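Local coordinates for protein pyrethroid hydrolase (Sphingobium faniae, PDB 5Y5R) that hydrolyses the ester bond of pyrethroid insecticides such as permethrin and cypermethrin, releasing an alcohol and a cyclopropanecarboxylic acid, at residues Thr4-His10 with Arg32-Leu38; Ala12-Cys18 with Glu168-Gln174; Cys18-Val22 with Pro232-Met236; Gly46-Ser50 with Asp136-Gly140. One frame throughout, in Å; residues are numbered along the deposited sequence.

Contact 1 of 4, residues Thr4-His10 with Arg32-Leu38; sequences TDIILIH and RVHAPDL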
# COMPACT_ATOMS: atom_id res chain seq x y z
N THR A 4 -2.00 4.53 -19.23
CA THR A 4 -0.64 4.33 -19.74
C THR A 4 0.35 3.84 -18.71
O THR A 4 1.34 3.19 -19.06
CB THR A 4 -0.11 5.66 -20.30
OG1 THR A 4 -1.08 6.22 -21.21
CG2 THR A 4 1.23 5.48 -21.02
N ASP A 5 0.12 4.18 -17.44
CA ASP A 5 1.07 3.93 -16.38
C ASP A 5 0.36 3.26 -15.22
O ASP A 5 -0.80 3.59 -14.92
CB ASP A 5 1.67 5.23 -15.92
CG ASP A 5 2.51 5.90 -17.00
OD1 ASP A 5 1.91 6.35 -18.02
OD2 ASP A 5 3.74 5.97 -16.81
N ILE A 6 1.05 2.34 -14.57
CA ILE A 6 0.61 1.74 -13.31
C ILE A 6 1.71 2.01 -12.30
O ILE A 6 2.89 1.74 -12.57
CB ILE A 6 0.35 0.23 -13.44
CG1 ILE A 6 -0.81 -0.05 -14.39
CG2 ILE A 6 0.02 -0.41 -12.10
CD1 ILE A 6 -1.06 -1.54 -14.60
N ILE A 7 1.33 2.54 -11.13
CA ILE A 7 2.29 2.91 -10.09
C ILE A 7 1.99 2.04 -8.87
O ILE A 7 0.86 2.06 -8.35
CB ILE A 7 2.22 4.41 -9.76
CG1 ILE A 7 2.45 5.26 -11.01
CG2 ILE A 7 3.18 4.77 -8.58
CD1 ILE A 7 2.19 6.73 -10.83
N LEU A 8 2.95 1.19 -8.48
CA LEU A 8 2.84 0.29 -7.33
C LEU A 8 3.59 0.91 -6.17
O LEU A 8 4.82 1.12 -6.26
CB LEU A 8 3.43 -1.10 -7.61
CG LEU A 8 3.14 -1.71 -8.99
CD1 LEU A 8 3.85 -3.02 -9.17
CD2 LEU A 8 1.62 -1.80 -9.19
N ILE A 9 2.89 1.15 -5.06
CA ILE A 9 3.45 1.84 -3.91
C ILE A 9 3.55 0.88 -2.72
O ILE A 9 2.54 0.31 -2.29
CB ILE A 9 2.63 3.09 -3.57
CG1 ILE A 9 2.74 4.08 -4.74
CG2 ILE A 9 3.12 3.68 -2.25
CD1 ILE A 9 1.73 5.19 -4.75
N HIS A 10 4.76 0.74 -2.18
CA HIS A 10 5.06 -0.15 -1.07
C HIS A 10 4.46 0.37 0.23
O HIS A 10 4.04 1.53 0.33
CB HIS A 10 6.58 -0.27 -0.89
CG HIS A 10 7.24 1.02 -0.50
ND1 HIS A 10 7.10 1.58 0.76
CD2 HIS A 10 8.04 1.87 -1.20
CE1 HIS A 10 7.79 2.71 0.82
NE2 HIS A 10 8.36 2.92 -0.36
N ARG A 32 3.39 0.85 -18.87
CA ARG A 32 4.58 1.36 -18.23
C ARG A 32 4.38 1.25 -16.73
O ARG A 32 3.34 1.66 -16.21
CB ARG A 32 4.85 2.79 -18.66
CG ARG A 32 6.12 3.31 -18.05
CD ARG A 32 6.85 4.19 -18.99
NE ARG A 32 7.19 5.47 -18.37
CZ ARG A 32 7.95 6.39 -18.95
NH1 ARG A 32 8.46 6.16 -20.15
NH2 ARG A 32 8.20 7.53 -18.34
N VAL A 33 5.34 0.67 -16.04
CA VAL A 33 5.15 0.30 -14.64
C VAL A 33 6.22 0.98 -13.79
O VAL A 33 7.39 1.03 -14.17
CB VAL A 33 5.17 -1.23 -14.47
CG1 VAL A 33 4.89 -1.60 -13.03
CG2 VAL A 33 4.12 -1.85 -15.39
N HIS A 34 5.79 1.53 -12.66
CA HIS A 34 6.65 2.24 -11.73
C HIS A 34 6.50 1.61 -10.35
O HIS A 34 5.43 1.10 -10.00
CB HIS A 34 6.28 3.73 -11.68
CG HIS A 34 6.21 4.41 -13.02
ND1 HIS A 34 7.27 5.09 -13.57
CD2 HIS A 34 5.20 4.51 -13.92
CE1 HIS A 34 6.92 5.59 -14.74
NE2 HIS A 34 5.66 5.25 -14.98
N ALA A 35 7.62 1.48 -9.62
CA ALA A 35 7.60 1.04 -8.22
C ALA A 35 8.60 1.87 -7.42
O ALA A 35 9.66 1.39 -7.03
CB ALA A 35 7.88 -0.46 -8.12
N PRO A 36 8.28 3.13 -7.17
CA PRO A 36 9.25 4.05 -6.56
C PRO A 36 9.39 3.86 -5.06
O PRO A 36 8.52 3.30 -4.39
CB PRO A 36 8.66 5.43 -6.86
CG PRO A 36 7.14 5.16 -6.91
CD PRO A 36 6.99 3.78 -7.48
N ASP A 37 10.55 4.25 -4.55
CA ASP A 37 10.72 4.47 -3.12
C ASP A 37 9.99 5.75 -2.68
O ASP A 37 10.20 6.82 -3.26
CB ASP A 37 12.21 4.59 -2.79
CG ASP A 37 12.97 3.28 -2.95
OD1 ASP A 37 12.36 2.17 -2.97
OD2 ASP A 37 14.21 3.36 -3.11
N LEU A 38 9.15 5.66 -1.66
CA LEU A 38 8.63 6.90 -1.13
C LEU A 38 9.76 7.62 -0.39
O LEU A 38 10.88 7.12 -0.29
CB LEU A 38 7.39 6.64 -0.25
CG LEU A 38 6.12 6.14 -0.97
CD1 LEU A 38 4.89 6.02 -0.04
CD2 LEU A 38 5.76 7.08 -2.07
O HOH W 1 6.72 0.91 -4.12
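Asp-5 and His-34 both carry CG opposite their own carbonyl carbon (chi1 -65° and -52°), which brings carboxylate and imidazole together on the same face of the sheet, their planes only 11° apart. His-34 NE2 donates to Asp-5 OD2 at 2.7 Å, on the lone pair turned away from the other carboxylate oxygen, and this near-coplanar bond helps fix the rotation of the ring. The bent side chain of Arg-32 adds a long salt bridge, its NE 3.8 Å from the same OD2; the two partners would probably favour the ionised carboxylate. On the other face Ile-6 and Val-33 lie abreast. Between the backbones a parallel ladder runs from Arg-32 N to Thr-4 O through to Leu-8 N, which meets His-34 O at 2.9 Å in an almost straight bond. Beyond Leu-8 the strands part. Water 1 fills in, giving hydrogen bonds to Leu-8 O and Pro-36 O and accepting one from His-10 N. The first torsion of His-10 tucks CG over its own backbone, a rotation that carries NE2 to the Leu-38 N-H, accepted at 3.1 Å with the donor tilted from the ring plane. Ile-9 CG2 meets Leu-38 CD1 at 3.7 Å, the two chains crossing at about a right angle. Helix 59-67 packs against Ile-7 and His-34, and strand 71-77 continues the sheet beyond strand 3-9. With helix 23-28 between them, strands 3-9 and 32-34 form a beta-alpha-beta unit at one border of the central parallel sheet of the alpha/beta hydrolase fold.

Contact 2 of 4, residues Ala12-Cys18 with Glu168-Gln174; sequences ALNRGAC and EHFIQTQ. With 8NL ((2-methyl-3-phenyl-phenyl)methyl (1~{S})-3-[(~{E})-2-chloranyl-3,3,3-tris(fluoranyl)prop-1-enyl]-2,2-dimethyl-cyclopropane-1-carboxylate), chain G.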
# COMPACT_ATOMS: atom_id res chain seq x y z
N ALA A 12 4.75 -0.03 4.90
CA ALA A 12 5.73 0.35 5.92
C ALA A 12 6.99 -0.51 5.89
O ALA A 12 6.94 -1.73 5.72
CB ALA A 12 5.11 0.24 7.32
N LEU A 13 8.15 0.13 6.11
CA LEU A 13 9.45 -0.54 6.18
C LEU A 13 9.89 -1.19 4.87
O LEU A 13 10.91 -1.91 4.86
CB LEU A 13 9.43 -1.62 7.28
CG LEU A 13 9.46 -1.07 8.69
CD1 LEU A 13 9.28 -2.20 9.69
CD2 LEU A 13 10.78 -0.42 8.91
N ASN A 14 9.19 -0.97 3.76
CA ASN A 14 9.50 -1.60 2.48
C ASN A 14 10.06 -0.58 1.48
O ASN A 14 10.09 0.63 1.72
CB ASN A 14 8.26 -2.31 1.91
CG ASN A 14 8.05 -3.69 2.49
OD1 ASN A 14 7.81 -3.86 3.72
ND2 ASN A 14 8.16 -4.70 1.64
N ARG A 15 10.50 -1.09 0.32
CA ARG A 15 10.95 -0.28 -0.81
C ARG A 15 10.29 -0.78 -2.10
O ARG A 15 9.76 -1.89 -2.15
CB ARG A 15 12.49 -0.33 -0.94
CG ARG A 15 13.25 -0.02 0.37
CD ARG A 15 14.77 -0.06 0.16
NE ARG A 15 15.23 0.90 -0.85
CZ ARG A 15 16.41 0.84 -1.49
NH1 ARG A 15 17.29 -0.13 -1.26
NH2 ARG A 15 16.71 1.78 -2.37
N GLY A 16 10.37 0.01 -3.18
CA GLY A 16 9.69 -0.35 -4.42
C GLY A 16 10.10 -1.71 -4.98
O GLY A 16 9.28 -2.41 -5.59
N ALA A 17 11.33 -2.13 -4.71
CA ALA A 17 11.83 -3.40 -5.22
C ALA A 17 11.03 -4.61 -4.75
O ALA A 17 11.19 -5.70 -5.33
CB ALA A 17 13.31 -3.57 -4.81
N CYS A 18 10.21 -4.48 -3.70
CA CYS A 18 9.42 -5.63 -3.28
C CYS A 18 8.46 -6.11 -4.35
O CYS A 18 8.03 -7.26 -4.30
CB CYS A 18 8.61 -5.34 -2.00
SG CYS A 18 7.18 -4.22 -2.15
N GLU A 168 17.43 -5.41 -0.42
CA GLU A 168 16.93 -4.32 -1.24
C GLU A 168 15.43 -4.05 -1.05
O GLU A 168 14.94 -3.00 -1.47
CB GLU A 168 17.19 -4.60 -2.74
CG GLU A 168 18.64 -4.55 -3.15
CD GLU A 168 19.47 -5.67 -2.56
OE1 GLU A 168 20.59 -5.37 -2.08
OE2 GLU A 168 18.95 -6.81 -2.48
N HIS A 169 14.70 -4.96 -0.42
CA HIS A 169 13.25 -4.77 -0.30
C HIS A 169 12.83 -3.92 0.89
O HIS A 169 11.66 -3.50 0.95
CB HIS A 169 12.55 -6.11 -0.23
CG HIS A 169 12.57 -6.87 -1.52
ND1 HIS A 169 11.69 -7.90 -1.79
CD2 HIS A 169 13.35 -6.76 -2.62
CE1 HIS A 169 11.92 -8.38 -3.00
NE2 HIS A 169 12.93 -7.70 -3.53
N PHE A 170 13.75 -3.68 1.84
CA PHE A 170 13.41 -3.18 3.18
C PHE A 170 14.23 -1.96 3.57
O PHE A 170 15.34 -1.75 3.08
CB PHE A 170 13.63 -4.27 4.22
CG PHE A 170 12.96 -5.57 3.87
CD1 PHE A 170 11.59 -5.59 3.57
CD2 PHE A 170 13.66 -6.75 3.86
CE1 PHE A 170 10.95 -6.77 3.25
CE2 PHE A 170 13.03 -7.95 3.55
CZ PHE A 170 11.66 -7.96 3.25
N ILE A 171 13.68 -1.17 4.50
CA ILE A 171 14.43 -0.14 5.22
C ILE A 171 14.41 -0.48 6.71
O ILE A 171 13.73 -1.40 7.15
CB ILE A 171 13.90 1.30 4.96
CG1 ILE A 171 12.41 1.38 5.23
CG2 ILE A 171 14.19 1.79 3.56
CD1 ILE A 171 11.90 2.80 5.31
N GLN A 172 15.18 0.29 7.48
CA GLN A 172 15.35 0.02 8.91
C GLN A 172 14.34 0.76 9.78
O GLN A 172 13.98 0.24 10.84
CB GLN A 172 16.76 0.41 9.37
CG GLN A 172 17.85 -0.55 8.89
CD GLN A 172 17.58 -2.00 9.28
OE1 GLN A 172 17.79 -2.39 10.43
NE2 GLN A 172 17.09 -2.79 8.33
N THR A 173 13.98 2.00 9.41
CA THR A 173 13.12 2.85 10.22
C THR A 173 12.07 3.59 9.38
O THR A 173 12.41 4.28 8.42
CB THR A 173 13.94 3.88 11.04
OG1 THR A 173 14.91 3.20 11.84
CG2 THR A 173 13.03 4.63 11.98
N GLN A 174 10.82 3.49 9.81
CA GLN A 174 9.65 4.00 9.11
C GLN A 174 9.11 5.25 9.79
O GLN A 174 8.99 5.28 11.02
CB GLN A 174 8.55 2.94 9.11
CG GLN A 174 7.22 3.55 8.76
CD GLN A 174 7.08 3.75 7.26
OE1 GLN A 174 7.56 2.92 6.47
NE2 GLN A 174 6.53 4.88 6.87
C 8NL G . 6.67 -4.18 7.75
C8 8NL G . 10.19 -6.13 7.17
C9 8NL G . 11.32 -6.21 7.99
C10 8NL G . 11.19 -6.53 9.33
C11 8NL G . 9.90 -6.75 9.81
C12 8NL G . 8.78 -6.66 8.98
C13 8NL G . 4.54 -4.20 5.58
O 8NL G . 3.62 -4.08 6.70
CL 8NL G . 0.35 -1.82 12.64
C21 8NL G . 1.13 -1.88 11.05
C22 8NL G . 2.63 -1.72 11.01
F2 8NL G . 3.16 -2.90 10.76
F1 8NL G . 3.04 -0.85 10.11
F 8NL G . 3.02 -1.29 12.20
C20 8NL G . 0.40 -2.11 9.96
C16 8NL G . 1.03 -2.13 8.58
C17 8NL G . -0.02 -2.75 7.66
C18 8NL G . -0.36 -1.38 7.10
C19 8NL G . -1.17 -3.45 8.40
C15 8NL G . 1.39 -3.40 7.82
C14 8NL G . 2.50 -3.10 6.81
O1 8NL G . 2.48 -2.06 6.16
C2 8NL G . 5.70 -5.20 5.70
C3 8NL G . 5.77 -6.16 4.69
C4 8NL G . 6.76 -7.14 4.66
C5 8NL G . 7.76 -7.14 5.63
C6 8NL G . 7.75 -6.21 6.66
C1 8NL G . 6.72 -5.22 6.68
C7 8NL G . 8.90 -6.33 7.64
O HOH W 2 17.79 -1.58 1.27
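Two backbone hydrogen bonds linking residues 13-15 to 169-171 reach their acceptors from above the carbonyl plane. Ile-171 N meets Leu-13 O at 2.9 Å, 50° out of that plane. Arg-15 N meets His-169 O at 2.7 Å, 46° out. They flank a lone bridge between Asn-14 and Phe-170. A third bond comes from a side chain: Gln-174, bent at chi2, turns OE1 back to accept Leu-13 N at 2.9 Å, while its NE2 is bonded to Tyr-57. Leu-13 CD2 lies against Gln-174 CB and Ile-171 O. The His-169 ring presents a face to the 3-10 turn, with Cys-18 CA 3.7 Å from its centroid in a CH-pi contact; its ND1 is held by Tyr-234. Arg-15 runs alongside the Glu-168 and Phe-170 carbonyls, CG touching Ile-171 CG2 at 3.8 Å, and its guanidinium pairs with Asp-37. One face of the Phe-170 ring takes the ligand's terminal phenyl, CD1 being 3.9 Å from C8 of 8NL. Ala-12 N donates to the ester carbonyl oxygen O1 of 8NL at 3.3 Å, and Ser-78 and His-230 also bond the ligand. The pocket thus offers an apolar ring face to the terminal phenyl and, separately, a polar N-H to the ester carbonyl, consistent with Ala-12 contributing to an oxyanion hole.

Contact 3 of 4, residues Cys18-Val22 with Pro232-Met236; sequences CYDAV and PYYSM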
# COMPACT_ATOMS: atom_id res chain seq x y z
N CYS A 18 10.21 -4.48 -3.70
CA CYS A 18 9.42 -5.63 -3.28
C CYS A 18 8.46 -6.11 -4.35
O CYS A 18 8.03 -7.26 -4.30
CB CYS A 18 8.61 -5.34 -2.00
SG CYS A 18 7.18 -4.22 -2.15
N TYR A 19 8.15 -5.26 -5.32
CA TYR A 19 7.27 -5.56 -6.45
C TYR A 19 7.98 -6.19 -7.65
O TYR A 19 7.36 -6.34 -8.71
CB TYR A 19 6.56 -4.27 -6.88
CG TYR A 19 5.48 -3.81 -5.91
CD1 TYR A 19 4.23 -4.46 -5.86
CD2 TYR A 19 5.69 -2.74 -5.06
CE1 TYR A 19 3.21 -4.04 -4.94
CE2 TYR A 19 4.70 -2.32 -4.18
CZ TYR A 19 3.48 -2.97 -4.12
OH TYR A 19 2.53 -2.52 -3.21
N ASP A 20 9.26 -6.58 -7.49
CA ASP A 20 10.06 -7.04 -8.61
C ASP A 20 9.44 -8.22 -9.35
O ASP A 20 9.67 -8.38 -10.56
CB ASP A 20 11.46 -7.42 -8.13
CG ASP A 20 12.37 -6.24 -8.00
OD1 ASP A 20 11.96 -5.11 -8.37
OD2 ASP A 20 13.51 -6.44 -7.53
N ALA A 21 8.62 -9.04 -8.69
CA ALA A 21 8.04 -10.15 -9.43
C ALA A 21 6.84 -9.73 -10.27
O ALA A 21 6.51 -10.40 -11.25
CB ALA A 21 7.63 -11.26 -8.47
N VAL A 22 6.24 -8.59 -9.96
CA VAL A 22 5.04 -8.14 -10.62
C VAL A 22 5.32 -7.20 -11.78
O VAL A 22 4.58 -7.20 -12.77
CB VAL A 22 4.15 -7.48 -9.53
CG1 VAL A 22 2.85 -7.04 -10.10
CG2 VAL A 22 3.87 -8.51 -8.45
N PRO A 232 0.97 -10.84 -1.22
CA PRO A 232 0.65 -11.59 -2.45
C PRO A 232 1.65 -11.33 -3.58
O PRO A 232 1.80 -12.18 -4.47
CB PRO A 232 -0.76 -11.10 -2.80
CG PRO A 232 -1.26 -10.37 -1.60
CD PRO A 232 -0.05 -9.82 -0.92
N TYR A 233 2.32 -10.17 -3.60
CA TYR A 233 3.32 -9.91 -4.64
C TYR A 233 4.52 -10.85 -4.57
O TYR A 233 5.29 -10.94 -5.54
CB TYR A 233 3.82 -8.45 -4.59
CG TYR A 233 4.24 -7.97 -3.21
CD1 TYR A 233 3.31 -7.41 -2.33
CD2 TYR A 233 5.56 -8.07 -2.79
CE1 TYR A 233 3.67 -7.00 -1.10
CE2 TYR A 233 5.94 -7.64 -1.56
CZ TYR A 233 5.00 -7.10 -0.72
OH TYR A 233 5.38 -6.70 0.51
N TYR A 234 4.71 -11.55 -3.45
CA TYR A 234 5.69 -12.63 -3.38
C TYR A 234 5.11 -13.99 -3.76
O TYR A 234 5.79 -14.79 -4.38
CB TYR A 234 6.29 -12.72 -1.98
CG TYR A 234 7.24 -11.62 -1.58
CD1 TYR A 234 7.96 -10.87 -2.51
CD2 TYR A 234 7.43 -11.34 -0.21
CE1 TYR A 234 8.84 -9.83 -2.09
CE2 TYR A 234 8.28 -10.35 0.21
CZ TYR A 234 8.98 -9.60 -0.68
OH TYR A 234 9.79 -8.62 -0.16
N SER A 235 3.89 -14.32 -3.33
CA SER A 235 3.45 -15.70 -3.50
C SER A 235 2.65 -15.95 -4.77
O SER A 235 2.67 -17.08 -5.25
CB SER A 235 2.64 -16.18 -2.29
OG SER A 235 1.59 -15.30 -2.05
N MSE A 236 1.94 -14.96 -5.31
CA MSE A 236 1.24 -15.19 -6.59
C MSE A 236 1.26 -13.97 -7.51
O MSE A 236 0.21 -13.40 -7.84
CB MSE A 236 -0.21 -15.61 -6.32
CG MSE A 236 -0.82 -14.82 -5.18
SE MSE A 236 -2.55 -15.57 -4.59
CE MSE A 236 -2.02 -17.06 -3.52
O HOH W 3 7.63 -9.15 -6.04
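Tyr-19 and Tyr-233 meet obliquely, their ring planes at 41° and centroids 5.2 Å apart, and Cys-18 packs against the second of these rings. With chi1 at 49°, Tyr-233 has CG flanked by its own N and C, which swings the ring across toward residues 18-22. There the Cys-18 sulfur meets it obliquely, a sulfur-aromatic contact with SG 4.2 Å from the centroid, and Cys-18 CB touches CE2 at 3.6 Å. Cys-18 O approaches both tyrosine rings of the helix obliquely, 3.0 Å from Tyr-233 CD2 and 3.5 Å from Tyr-234 CE1. The Tyr-234 ring receives CE2 of its neighbour Tyr-233 over its centre, 3.6 Å above the plane. The Val-22 side chain crosses that of Tyr-233 at about a right angle, CG2 reaching CB at 3.9 Å. Polar linkage falls to water 3, which donates to Cys-18 O at 2.6 Å and to Tyr-233 O, and accepts from Ala-21 N, thereby satisfying three backbone groups in a buried interface. The Tyr-19 hydroxyl is bonded to Ile-9 O on the first strand. Tyr-233 also meets His-77 edge-to-face and approaches the bound ligand. In this alpha/beta hydrolase the short helix 232-235, just after His-230, probably of the charge-relay system, is thus packed onto the turn following the first strand, beside the active site.

Contact 4 of 4, residues Gly46-Ser50 with Asp136-Gly140; sequences GGHLS and DEGRG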
# COMPACT_ATOMS: atom_id res chain seq x y z
N GLY A 46 18.20 10.06 4.14
CA GLY A 46 17.83 10.70 5.37
C GLY A 46 16.97 9.87 6.27
O GLY A 46 17.00 10.02 7.44
N GLY A 47 16.20 8.97 5.71
CA GLY A 47 15.43 8.12 6.58
C GLY A 47 14.23 8.85 7.17
O GLY A 47 13.86 9.96 6.75
N HIS A 48 13.70 8.26 8.25
CA HIS A 48 12.35 8.59 8.70
C HIS A 48 12.20 10.04 9.15
O HIS A 48 11.14 10.63 8.94
CB HIS A 48 11.94 7.67 9.85
CG HIS A 48 12.70 7.89 11.12
ND1 HIS A 48 14.02 7.51 11.28
CD2 HIS A 48 12.33 8.44 12.30
CE1 HIS A 48 14.42 7.82 12.50
NE2 HIS A 48 13.42 8.39 13.14
N LEU A 49 13.22 10.64 9.75
CA LEU A 49 13.02 12.00 10.25
C LEU A 49 12.98 13.04 9.14
O LEU A 49 12.60 14.19 9.41
CB LEU A 49 14.09 12.38 11.28
CG LEU A 49 14.12 11.58 12.58
CD1 LEU A 49 15.35 11.97 13.41
CD2 LEU A 49 12.87 11.79 13.40
N SER A 50 13.39 12.68 7.93
CA SER A 50 13.34 13.62 6.81
C SER A 50 11.93 13.83 6.28
O SER A 50 11.66 14.85 5.66
CB SER A 50 14.26 13.12 5.69
OG SER A 50 13.72 11.96 5.07
N ASP A 136 12.61 7.05 18.65
CA ASP A 136 12.61 8.52 18.52
C ASP A 136 11.25 9.13 18.87
O ASP A 136 10.66 9.88 18.09
CB ASP A 136 13.02 9.01 17.12
CG ASP A 136 14.45 8.73 16.79
OD1 ASP A 136 15.26 8.54 17.72
OD2 ASP A 136 14.77 8.79 15.58
N GLU A 137 10.74 8.75 20.04
CA GLU A 137 9.54 9.33 20.63
C GLU A 137 8.35 9.24 19.67
O GLU A 137 7.61 10.21 19.45
CB GLU A 137 9.81 10.76 21.06
CG GLU A 137 10.71 10.93 22.34
CD GLU A 137 12.14 10.30 22.28
OE1 GLU A 137 12.53 9.67 21.29
OE2 GLU A 137 12.90 10.47 23.26
N GLY A 138 8.14 8.05 19.12
CA GLY A 138 7.00 7.85 18.26
C GLY A 138 7.06 8.58 16.94
O GLY A 138 6.03 8.73 16.27
N ARG A 139 8.24 9.08 16.55
CA ARG A 139 8.41 9.53 15.18
C ARG A 139 8.92 8.41 14.27
O ARG A 139 8.83 8.55 13.05
CB ARG A 139 9.36 10.74 15.10
CG ARG A 139 8.73 12.07 15.53
CD ARG A 139 8.92 13.17 14.49
NE ARG A 139 7.80 13.42 13.66
CZ ARG A 139 7.81 14.02 12.51
NH1 ARG A 139 8.89 14.45 11.99
NH2 ARG A 139 6.72 14.19 11.84
N GLY A 140 9.40 7.30 14.84
CA GLY A 140 9.81 6.17 14.04
C GLY A 140 9.33 4.84 14.59
O GLY A 140 9.05 4.69 15.78
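A type I' beta turn, Asp-136 to Arg-139, joins strands 132-135 and 140-143 of the small antiparallel sheet, and the 3-10 turn at residues 48-50 docks against it through His-48 and Leu-49. His-48 holds CG between backbone N and carbonyl carbon (chi1 68°), directing the imidazole at the hairpin. Its NE2 donates to Asp-136 OD2 at 2.8 Å with a bent N-H...O angle of 137°. Asp-136 OD2 lies in the ring plane and is met on its anti side, slightly out of the carboxylate plane, and ring and carboxylate are turned 24° apart. Next to it, CD2 of the imidazole runs close to the backbone, 3.6 Å from Arg-139 O and 3.8 Å from Gly-140 CA, a tight fit at a residue with no side chain. Leu-49 lies over one face of the same ring through CG. One of its methyls, CD2, comes to 4.0 Å from Arg-139 CB, where the two chains cross at an oblique angle, while the other, CD1, approaches the Asp-136 carboxylate. Thr-173 packs beside His-48, and Gly-138 O bonds the hydroxyl of Thr-176. The 3-10 turn itself is closed by Gly-47 O, which accepts from both Ser-50 N at 3.0 Å and Ser-50 OG at 2.6 Å.

In the fold
Contact 3 is the buried one, contacts 1 and 2 are partly buried, and contact 4 lies at the surface. Contact 1 secures the edge of the central sheet with regular backbone bonds; contact 2 relies on a few out-of-plane bonds and touches the ligand; contact 3, the most enclosed, is aromatic and water-mediated; contact 4, the most exposed, rests on one histidine-carboxylate bond, a pairing contact 1 also has on one face of its sheet. Contacts 1, 2 and 3 touch one another, and Cys-18 belongs to both 2 and 3. Contact 4 touches contact 2, but stays about 17 Å from contact 3 between nearest atoms.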